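Local coordinates for UDP-N-acetylglucosamine 4-epimerase (Bacillus cereus, PDB 3M2P), which probably interconverts UDP-N-acetylglucosamine and UDP-N-acetylgalactosamine by inverting sugar carbon C4, as a member of the NAD(P)-dependent epimerase/dehydratase family, at residues A[118-123]-A[262-267]; A[202-207]-A[278-283]; A[54-59]-A[90-95]; A[196-201]-A[224-229]. All blocks are in the same frame, centred on the assembly; numbering follows the deposited sequence.

Interaction 1 of 4, residues A[118-123]-A[262-267]; sequences SLPWNE and SSYMDS
W121 and M265 lie side by side on two extended loops, their CA atoms 4.6 Å apart, and form a single beta bridge. The amide of D266 gives its hydrogen to the carbonyl of W121, N to O 2.9 Å. The second link is weak: W121 N to Y264 O over 3.4 Å. The pairing goes no further than this one bridge, although both loops stay extended; the peptide bond before P120 is cis.

Side chains then take over around L119. Its CD2 methyl sits in a sandwich: it lies over the face of the Y264 ring, 3.7 Å from the centroid, in a CH-pi contact almost on the ring normal, and it also lies over the W121 indole. Y264 reaches this place because CG stands between its backbone N and carbonyl carbon (chi1 48°), folding the ring back although CB sets off away from the other loop. P120 CB meets the ring's edge, 3.7 Å from Y264 CE2.

In this extended short-chain dehydrogenase/reductase fold the contact ties the loop between strand 103-109 and helix 132-150 to the C-terminal part of the chain. The 262-267 loop also bonds through S263 to the backbone of K196 and E198.

Farther along the indole, W121 CZ3 rests 3.5 Å from S263 CB, while W121 NE1 is bound by D115 O and the ring stacks with Y113. L119 CD1 touches S262 CB at 3.5 Å. At the far end D266 OD2 lies near N122 CB, and D266 OD1 bonds S268 OG.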
# COMPACT_ATOMS: atom_id res chain seq x y z
N SER A 118 7.94 -7.20 15.42
CA SER A 118 8.54 -5.89 15.20
C SER A 118 8.01 -4.85 16.17
O SER A 118 8.45 -3.71 16.18
CB SER A 118 8.22 -5.46 13.77
OG SER A 118 9.39 -5.06 13.11
N LEU A 119 7.04 -5.25 16.98
CA LEU A 119 6.45 -4.35 17.96
C LEU A 119 7.50 -3.82 18.94
O LEU A 119 8.43 -4.54 19.32
CB LEU A 119 5.33 -5.09 18.71
CG LEU A 119 4.11 -5.47 17.87
CD1 LEU A 119 3.48 -6.73 18.38
CD2 LEU A 119 3.10 -4.32 17.84
N PRO A 120 7.39 -2.54 19.32
CA PRO A 120 6.43 -1.57 18.79
C PRO A 120 6.89 -1.02 17.43
O PRO A 120 8.10 -0.93 17.17
CB PRO A 120 6.46 -0.43 19.82
CG PRO A 120 7.47 -0.84 20.86
CD PRO A 120 8.31 -1.91 20.27
N TRP A 121 5.93 -0.64 16.59
CA TRP A 121 6.24 -0.15 15.25
C TRP A 121 6.53 1.34 15.21
O TRP A 121 5.76 2.15 15.72
CB TRP A 121 5.09 -0.46 14.29
CG TRP A 121 4.77 -1.91 14.17
CD1 TRP A 121 5.66 -2.92 13.95
CD2 TRP A 121 3.48 -2.52 14.22
NE1 TRP A 121 5.00 -4.12 13.90
CE2 TRP A 121 3.66 -3.90 14.06
CE3 TRP A 121 2.19 -2.02 14.41
CZ2 TRP A 121 2.59 -4.80 14.06
CZ3 TRP A 121 1.12 -2.92 14.42
CH2 TRP A 121 1.33 -4.29 14.25
N ASN A 122 7.66 1.71 14.61
CA ASN A 122 7.88 3.12 14.30
C ASN A 122 7.83 3.32 12.80
O ASN A 122 7.85 2.36 12.04
CB ASN A 122 9.19 3.66 14.89
CG ASN A 122 10.42 3.06 14.26
OD1 ASN A 122 10.38 2.52 13.15
ND2 ASN A 122 11.54 3.16 14.95
N GLU A 123 7.78 4.57 12.37
CA GLU A 123 7.56 4.84 10.97
C GLU A 123 8.70 4.37 10.07
O GLU A 123 8.67 4.62 8.88
CB GLU A 123 7.19 6.30 10.75
CG GLU A 123 7.86 7.25 11.69
CD GLU A 123 7.15 7.40 13.02
OE1 GLU A 123 7.77 7.01 14.03
OE2 GLU A 123 6.02 7.91 13.07
N SER A 262 -1.45 -8.52 18.10
CA SER A 262 -1.03 -7.27 18.74
C SER A 262 -0.82 -6.13 17.75
O SER A 262 -0.27 -6.33 16.67
CB SER A 262 0.25 -7.49 19.55
OG SER A 262 -0.05 -8.04 20.81
N SER A 263 -1.26 -4.93 18.11
CA SER A 263 -0.92 -3.75 17.33
C SER A 263 -0.79 -2.49 18.17
O SER A 263 -1.75 -2.02 18.77
CB SER A 263 -1.89 -3.55 16.15
OG SER A 263 -3.24 -3.48 16.57
N TYR A 264 0.42 -1.96 18.23
CA TYR A 264 0.66 -0.69 18.89
C TYR A 264 1.88 -0.03 18.29
O TYR A 264 2.66 -0.69 17.60
CB TYR A 264 0.84 -0.87 20.40
CG TYR A 264 1.79 -1.97 20.83
CD1 TYR A 264 1.32 -3.25 21.12
CD2 TYR A 264 3.16 -1.73 20.98
CE1 TYR A 264 2.16 -4.25 21.52
CE2 TYR A 264 4.02 -2.74 21.38
CZ TYR A 264 3.51 -4.00 21.66
OH TYR A 264 4.33 -5.03 22.08
N MSE A 265 2.05 1.26 18.55
CA MSE A 265 3.12 2.00 17.91
C MSE A 265 3.94 2.83 18.87
O MSE A 265 3.48 3.26 19.92
CB MSE A 265 2.57 2.96 16.86
CG MSE A 265 1.83 2.31 15.73
SE MSE A 265 0.77 3.62 14.76
CE MSE A 265 -0.22 4.38 16.28
N ASP A 266 5.17 3.06 18.44
CA ASP A 266 6.07 4.03 19.03
C ASP A 266 5.75 5.40 18.42
O ASP A 266 5.86 5.59 17.21
CB ASP A 266 7.48 3.59 18.68
CG ASP A 266 8.51 4.59 19.09
OD1 ASP A 266 8.12 5.63 19.64
OD2 ASP A 266 9.71 4.32 18.86
N SER A 267 5.31 6.35 19.24
CA SER A 267 4.94 7.66 18.71
C SER A 267 5.93 8.79 19.03
O SER A 267 5.56 9.97 19.06
CB SER A 267 3.53 8.04 19.16
OG SER A 267 2.58 7.13 18.65

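Interaction 2 of 4, residues A[202-207]-A[278-283]; sequences AKDAAK and TDYNFA
D204, in the first turn of helix 202-212, faces the loop that leads into helix 282-293, with its CA 5.5 Å from that of T278. The motif is an aspartate side chain accepting two successive backbone amides, and it pins the start of one helix to the approach of another in this extended short-chain dehydrogenase/reductase fold.

The two oxygens of D204 share the work. OD2 takes the amide of Y280 at 3.1 Å on its syn lone pair, while OD1 takes D279 N at 2.8 Å from well above the carboxylate plane, with a weak extra bond from Y280 N. Bonds to both oxygens probably hold the buried carboxylate's rotation about chi2. Its OD1 also lies at the edge of the Y280 ring, and T278 CB closes over OD2.

D279 brings a second carboxylate nearby, turned nearly perpendicular to that of D204. K207, extended as far as its CE, lies across it and forms a long salt bridge from NZ to D279 OD1, while NZ also hydrogen-bonds to S277 O. This lysine probably offsets part of the charge.

At the outer end K203 CE touches Y280 OH at 3.4 Å; the hydroxyl is bonded to E288 and, through a water, to K203 NZ. Another water donates to both acids, 2.7 Å from D204 OD1 and 2.8 Å from D279 OD2.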
# COMPACT_ATOMS: atom_id res chain seq x y z
N ALA A 202 -10.77 9.51 20.09
CA ALA A 202 -11.06 10.39 18.96
C ALA A 202 -10.69 11.84 19.27
O ALA A 202 -10.19 12.54 18.39
CB ALA A 202 -12.53 10.28 18.59
N LYS A 203 -10.93 12.29 20.50
CA LYS A 203 -10.63 13.67 20.89
C LYS A 203 -9.14 13.97 20.76
O LYS A 203 -8.75 15.05 20.33
CB LYS A 203 -11.11 13.91 22.31
CG LYS A 203 -11.81 15.22 22.56
CD LYS A 203 -13.16 14.97 23.23
CE LYS A 203 -13.33 15.76 24.54
NZ LYS A 203 -12.92 17.20 24.45
N ASP A 204 -8.30 13.00 21.12
CA ASP A 204 -6.86 13.10 20.97
C ASP A 204 -6.39 12.99 19.52
O ASP A 204 -5.31 13.46 19.17
CB ASP A 204 -6.17 12.01 21.79
CG ASP A 204 -6.19 12.29 23.28
OD1 ASP A 204 -6.16 13.49 23.68
OD2 ASP A 204 -6.23 11.31 24.06
N ALA A 205 -7.18 12.34 18.68
CA ALA A 205 -6.85 12.23 17.27
C ALA A 205 -7.15 13.56 16.56
O ALA A 205 -6.37 14.01 15.70
CB ALA A 205 -7.63 11.10 16.62
N ALA A 206 -8.27 14.17 16.93
CA ALA A 206 -8.59 15.49 16.44
C ALA A 206 -7.55 16.48 16.94
O ALA A 206 -7.27 17.48 16.28
CB ALA A 206 -9.97 15.90 16.89
N LYS A 207 -6.96 16.19 18.11
CA LYS A 207 -5.91 17.05 18.65
C LYS A 207 -4.67 17.01 17.77
O LYS A 207 -4.12 18.06 17.43
CB LYS A 207 -5.55 16.67 20.09
CG LYS A 207 -4.41 17.51 20.70
CD LYS A 207 -4.26 17.23 22.19
CE LYS A 207 -3.24 18.12 22.87
NZ LYS A 207 -1.90 17.50 23.00
N THR A 278 -1.03 12.94 23.93
CA THR A 278 -2.45 12.76 24.18
C THR A 278 -2.88 13.42 25.48
O THR A 278 -2.17 13.35 26.48
CB THR A 278 -2.80 11.27 24.31
OG1 THR A 278 -1.89 10.64 25.23
CG2 THR A 278 -2.73 10.59 22.96
N ASP A 279 -4.06 14.05 25.47
CA ASP A 279 -4.66 14.54 26.70
C ASP A 279 -5.12 13.35 27.56
O ASP A 279 -4.93 13.35 28.77
CB ASP A 279 -5.85 15.46 26.40
CG ASP A 279 -5.42 16.83 25.84
OD1 ASP A 279 -4.22 17.15 25.85
OD2 ASP A 279 -6.32 17.58 25.40
N TYR A 280 -5.72 12.34 26.93
CA TYR A 280 -6.38 11.25 27.66
C TYR A 280 -5.59 9.94 27.66
O TYR A 280 -4.65 9.75 26.89
CB TYR A 280 -7.79 10.98 27.11
CG TYR A 280 -8.72 12.17 27.15
CD1 TYR A 280 -8.53 13.27 26.31
CD2 TYR A 280 -9.80 12.20 28.03
CE1 TYR A 280 -9.38 14.37 26.35
CE2 TYR A 280 -10.66 13.30 28.08
CZ TYR A 280 -10.45 14.38 27.24
OH TYR A 280 -11.30 15.46 27.28
N ASN A 281 -5.98 9.04 28.56
CA ASN A 281 -5.56 7.65 28.53
C ASN A 281 -6.84 6.84 28.61
O ASN A 281 -7.90 7.40 28.90
CB ASN A 281 -4.60 7.33 29.68
CG ASN A 281 -5.25 7.46 31.05
OD1 ASN A 281 -6.45 7.72 31.17
ND2 ASN A 281 -4.46 7.27 32.10
N PHE A 282 -6.78 5.53 28.34
CA PHE A 282 -8.03 4.79 28.14
C PHE A 282 -9.07 5.03 29.22
O PHE A 282 -10.24 5.27 28.91
CB PHE A 282 -7.80 3.30 27.92
CG PHE A 282 -9.00 2.59 27.36
CD1 PHE A 282 -9.75 1.73 28.14
CD2 PHE A 282 -9.40 2.82 26.05
CE1 PHE A 282 -10.86 1.08 27.61
CE2 PHE A 282 -10.52 2.18 25.52
CZ PHE A 282 -11.24 1.32 26.30
N ALA A 283 -8.65 5.00 30.49
CA ALA A 283 -9.57 5.11 31.63
C ALA A 283 -10.17 6.51 31.78
O ALA A 283 -11.34 6.66 32.14
CB ALA A 283 -8.88 4.69 32.94
O HOH W 1 -10.59 18.34 25.98
O HOH W 2 -7.38 15.85 23.47

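Interaction 3 of 4, residues A[54-59]-A[90-95]; sequences EDLINQ and QNLYDA
A95 and L56 make the tight part of this helix pair, their CB atoms 3.6 Å apart. With only a methyl on A95, the backbones come close, and the CA atoms of I57 and A95 are 4.7 Å apart. The A95 methyl also lies 3.8 Å from I57 N, against the backbone of the other helix.

L56 spreads the contact along helix 83-98. Its CG stands anti to the carbonyl carbon (chi1 -66°), and CD1 lies across the backbone one turn earlier, 3.9 Å from N91 CB and 4.4 Å from L92 CD1. The two helices belong to the Rossmann-type layer, one before and one after strand 65-68, against which L92 packs. Their short segments cross at -49°, with axes 8.5 Å apart at closest.

Packing is looser at the partly exposed residues: I57 CG1 is 4.3 Å from A95 CB, and at the other end N91 offers only its CB to L56. The two segments share no polar bond, but N99 ND2 bonds to both I57 O and A95 O. Elsewhere on helix 83-98, Q90 bonds to G77 and I79 of the second subunit.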
# COMPACT_ATOMS: atom_id res chain seq x y z
N GLU A 54 -12.78 18.75 -11.12
CA GLU A 54 -13.35 19.99 -11.63
C GLU A 54 -14.24 20.65 -10.59
O GLU A 54 -14.38 21.88 -10.56
CB GLU A 54 -14.13 19.75 -12.93
CG GLU A 54 -15.32 18.80 -12.79
CD GLU A 54 -15.03 17.36 -13.21
OE1 GLU A 54 -13.84 16.98 -13.32
OE2 GLU A 54 -16.02 16.61 -13.45
N ASP A 55 -14.83 19.83 -9.74
CA ASP A 55 -15.70 20.34 -8.69
C ASP A 55 -14.95 20.79 -7.45
O ASP A 55 -15.26 21.83 -6.87
CB ASP A 55 -16.73 19.30 -8.29
CG ASP A 55 -17.79 19.89 -7.44
OD1 ASP A 55 -18.40 20.89 -7.87
OD2 ASP A 55 -18.01 19.39 -6.33
N LEU A 56 -13.97 20.00 -7.02
CA LEU A 56 -13.23 20.33 -5.80
C LEU A 56 -12.47 21.64 -6.00
O LEU A 56 -12.40 22.47 -5.09
CB LEU A 56 -12.28 19.19 -5.40
CG LEU A 56 -12.98 17.89 -4.99
CD1 LEU A 56 -12.03 16.70 -5.09
CD2 LEU A 56 -13.59 18.02 -3.59
N ILE A 57 -11.92 21.80 -7.20
CA ILE A 57 -11.24 23.03 -7.56
C ILE A 57 -12.06 24.20 -7.04
O ILE A 57 -11.52 25.11 -6.42
CB ILE A 57 -11.04 23.14 -9.08
CG1 ILE A 57 -9.81 22.35 -9.50
CG2 ILE A 57 -10.88 24.59 -9.51
CD1 ILE A 57 -9.62 22.29 -10.97
N ASN A 58 -13.37 24.15 -7.24
CA ASN A 58 -14.24 25.23 -6.80
C ASN A 58 -14.64 25.15 -5.33
O ASN A 58 -14.82 26.18 -4.68
CB ASN A 58 -15.46 25.34 -7.71
CG ASN A 58 -15.09 25.76 -9.12
OD1 ASN A 58 -15.63 25.26 -10.10
ND2 ASN A 58 -14.13 26.68 -9.22
N GLN A 59 -14.78 23.94 -4.79
CA GLN A 59 -15.14 23.80 -3.38
C GLN A 59 -13.96 24.16 -2.47
O GLN A 59 -14.11 24.28 -1.25
CB GLN A 59 -15.64 22.38 -3.08
CG GLN A 59 -16.74 21.90 -4.02
CD GLN A 59 -17.96 22.78 -3.99
OE1 GLN A 59 -18.51 23.06 -2.93
NE2 GLN A 59 -18.39 23.23 -5.16
N GLN A 90 -6.25 11.55 -5.10
CA GLN A 90 -5.56 12.26 -6.17
C GLN A 90 -6.31 13.48 -6.70
O GLN A 90 -5.70 14.48 -7.04
CB GLN A 90 -5.20 11.36 -7.35
CG GLN A 90 -4.33 12.06 -8.38
CD GLN A 90 -3.72 11.11 -9.39
OE1 GLN A 90 -4.34 10.12 -9.78
NE2 GLN A 90 -2.50 11.41 -9.82
N ASN A 91 -7.63 13.39 -6.76
CA ASN A 91 -8.43 14.54 -7.18
C ASN A 91 -8.20 15.69 -6.24
O ASN A 91 -7.91 16.82 -6.65
CB ASN A 91 -9.92 14.21 -7.17
CG ASN A 91 -10.36 13.39 -8.36
OD1 ASN A 91 -11.44 12.81 -8.34
ND2 ASN A 91 -9.53 13.33 -9.39
N LEU A 92 -8.35 15.39 -4.96
CA LEU A 92 -8.20 16.36 -3.89
C LEU A 92 -6.84 17.05 -3.95
O LEU A 92 -6.77 18.27 -3.86
CB LEU A 92 -8.38 15.67 -2.54
CG LEU A 92 -8.50 16.58 -1.34
CD1 LEU A 92 -9.81 17.34 -1.37
CD2 LEU A 92 -8.35 15.75 -0.08
N TYR A 93 -5.77 16.28 -4.10
CA TYR A 93 -4.44 16.88 -4.15
C TYR A 93 -4.25 17.71 -5.42
O TYR A 93 -3.63 18.78 -5.38
CB TYR A 93 -3.34 15.83 -3.97
CG TYR A 93 -3.42 15.09 -2.65
CD1 TYR A 93 -4.22 15.55 -1.60
CD2 TYR A 93 -2.69 13.92 -2.43
CE1 TYR A 93 -4.30 14.87 -0.40
CE2 TYR A 93 -2.77 13.24 -1.24
CZ TYR A 93 -3.58 13.71 -0.23
OH TYR A 93 -3.65 13.02 0.97
N ASP A 94 -4.81 17.24 -6.54
CA ASP A 94 -4.83 18.01 -7.79
C ASP A 94 -5.53 19.35 -7.58
O ASP A 94 -5.08 20.39 -8.04
CB ASP A 94 -5.59 17.24 -8.89
CG ASP A 94 -4.69 16.34 -9.72
OD1 ASP A 94 -3.45 16.44 -9.60
OD2 ASP A 94 -5.22 15.54 -10.51
N ALA A 95 -6.65 19.29 -6.87
CA ALA A 95 -7.48 20.45 -6.63
C ALA A 95 -6.76 21.39 -5.68
O ALA A 95 -6.78 22.61 -5.86
CB ALA A 95 -8.82 20.01 -6.02

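Interaction 4 of 4, residues A[196-201]-A[224-229]; sequences KREFLY and IGSGDA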
# COMPACT_ATOMS: atom_id res chain seq x y z
N LYS A 196 -1.98 -7.24 22.58
CA LYS A 196 -2.16 -5.86 23.04
C LYS A 196 -2.43 -4.96 21.85
O LYS A 196 -1.70 -4.98 20.85
CB LYS A 196 -0.91 -5.39 23.78
CG LYS A 196 -0.80 -5.97 25.18
CD LYS A 196 0.61 -5.85 25.78
CE LYS A 196 0.57 -6.10 27.31
NZ LYS A 196 1.86 -6.59 27.89
N ARG A 197 -3.50 -4.17 21.95
CA ARG A 197 -3.94 -3.30 20.86
C ARG A 197 -4.01 -1.85 21.32
O ARG A 197 -4.51 -1.57 22.40
CB ARG A 197 -5.31 -3.75 20.33
CG ARG A 197 -5.28 -5.07 19.55
CD ARG A 197 -6.58 -5.29 18.79
NE ARG A 197 -7.59 -5.98 19.59
CZ ARG A 197 -8.90 -6.00 19.31
NH1 ARG A 197 -9.38 -5.36 18.26
NH2 ARG A 197 -9.74 -6.67 20.10
N GLU A 198 -3.52 -0.92 20.50
CA GLU A 198 -3.44 0.48 20.92
C GLU A 198 -4.71 1.25 20.57
O GLU A 198 -5.16 1.22 19.44
CB GLU A 198 -2.23 1.15 20.28
CG GLU A 198 -1.85 2.50 20.85
CD GLU A 198 -0.53 2.98 20.27
OE1 GLU A 198 0.04 2.23 19.45
OE2 GLU A 198 -0.07 4.10 20.62
N PHE A 199 -5.29 1.92 21.57
CA PHE A 199 -6.55 2.65 21.39
C PHE A 199 -6.41 4.16 21.59
O PHE A 199 -6.10 4.62 22.68
CB PHE A 199 -7.59 2.11 22.35
CG PHE A 199 -8.00 0.70 22.08
CD1 PHE A 199 -7.31 -0.36 22.64
CD2 PHE A 199 -9.10 0.43 21.27
CE1 PHE A 199 -7.69 -1.65 22.40
CE2 PHE A 199 -9.48 -0.87 21.02
CZ PHE A 199 -8.77 -1.91 21.58
N LEU A 200 -6.65 4.91 20.52
CA LEU A 200 -6.51 6.36 20.56
C LEU A 200 -7.86 7.04 20.60
O LEU A 200 -8.66 6.88 19.69
CB LEU A 200 -5.74 6.85 19.33
CG LEU A 200 -5.72 8.35 19.08
CD1 LEU A 200 -4.87 9.04 20.13
CD2 LEU A 200 -5.20 8.65 17.70
N TYR A 201 -8.11 7.80 21.65
CA TYR A 201 -9.38 8.50 21.81
C TYR A 201 -9.56 9.47 20.65
O TYR A 201 -8.62 10.16 20.25
CB TYR A 201 -9.38 9.23 23.16
CG TYR A 201 -10.68 9.90 23.56
CD1 TYR A 201 -11.90 9.49 23.04
CD2 TYR A 201 -10.69 10.92 24.50
CE1 TYR A 201 -13.08 10.11 23.42
CE2 TYR A 201 -11.86 11.54 24.90
CZ TYR A 201 -13.05 11.13 24.36
OH TYR A 201 -14.21 11.77 24.75
N ILE A 224 0.33 8.27 15.10
CA ILE A 224 -0.38 8.94 16.18
C ILE A 224 -1.03 7.92 17.12
O ILE A 224 -2.21 7.61 16.99
CB ILE A 224 -1.45 9.94 15.68
CG1 ILE A 224 -0.88 10.90 14.62
CG2 ILE A 224 -2.01 10.72 16.86
CD1 ILE A 224 0.13 11.91 15.15
N GLY A 225 -0.23 7.41 18.05
CA GLY A 225 -0.71 6.49 19.07
C GLY A 225 -0.97 7.19 20.40
O GLY A 225 -0.67 8.37 20.56
N SER A 226 -1.52 6.45 21.35
CA SER A 226 -1.93 7.02 22.64
C SER A 226 -0.98 6.71 23.78
O SER A 226 -0.80 7.54 24.68
CB SER A 226 -3.33 6.53 23.01
OG SER A 226 -3.38 5.12 22.94
N GLY A 227 -0.37 5.53 23.78
CA GLY A 227 0.37 5.12 24.96
C GLY A 227 0.88 3.69 24.97
O GLY A 227 2.07 3.49 24.67
N ASP A 228 0.08 2.67 25.30
CA ASP A 228 -1.34 2.67 25.72
C ASP A 228 -2.03 1.49 25.00
O ASP A 228 -3.22 1.54 24.64
CB ASP A 228 -2.09 3.98 25.47
CG ASP A 228 -3.39 4.08 26.29
OD1 ASP A 228 -3.49 4.98 27.16
OD2 ASP A 228 -4.31 3.27 26.07
N ALA A 229 -1.25 0.42 24.80
CA ALA A 229 -1.76 -0.82 24.21
C ALA A 229 -2.39 -1.72 25.27
O ALA A 229 -1.74 -2.11 26.24
CB ALA A 229 -0.63 -1.56 23.52
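With CG anti to the backbone N (chi1 -167°) and the chain extended beyond it, E198 sends its carboxylate to the backbone N atoms of S226 and G227. S226 in turn has OG between its own N and carbonyl carbon (chi1 52°), which lifts the hydroxyl to the strand. The arrangement joins strand 197-201 to a glycine-containing turn (I224-G227) after strand 220-224 in this extended short-chain dehydrogenase/reductase fold.

E198 OE2 is held only by weak bonds on this side: S226 N comes to 2.9 Å at a poor angle, and G227 N to 3.5 Å. The other oxygen, OE1, probably takes M265 N, though the modelled separation is implausibly short, so this buried acid may link two loops.

Beyond D228, where the peptide is modelled as cis, the chain runs alongside the strand. A229 then faces E198 as an antiparallel non-hydrogen-bonded pair with CA atoms 3.9 Å apart, and A229 CA makes a CA-H...O contact with R197 O. The methyl of A229 packs on K196 CB at 3.8 Å. At the other end L200 CD2 meets I224 CG2 at 3.9 Å. Between these ends, S226 OG donates to F199 O at 2.8 Å, from 66° above the carbonyl plane.

Interactions 1, 2 and 4 form a connected group in which strand 197-201 is the common element. Interactions 1 and 4 have centres 10 Å apart and touch directly, S263 O lying 2.7 Å from E198 N. Interactions 2 and 4 are 9 Å apart between centres, and strand 197-201 runs straight into helix 202-212; the rings of Y201 and Y280 also meet edge to face. Interaction 3 stands apart, 31 to 34 Å from the other centres, on the opposite side of the chain's centre from interactions 2 and 4. UDP is not bound to this chain; of its known binding residues, L14 has its side chain about 8 Å from those of K203 and L200, and R34 about 7 Å from that of N91.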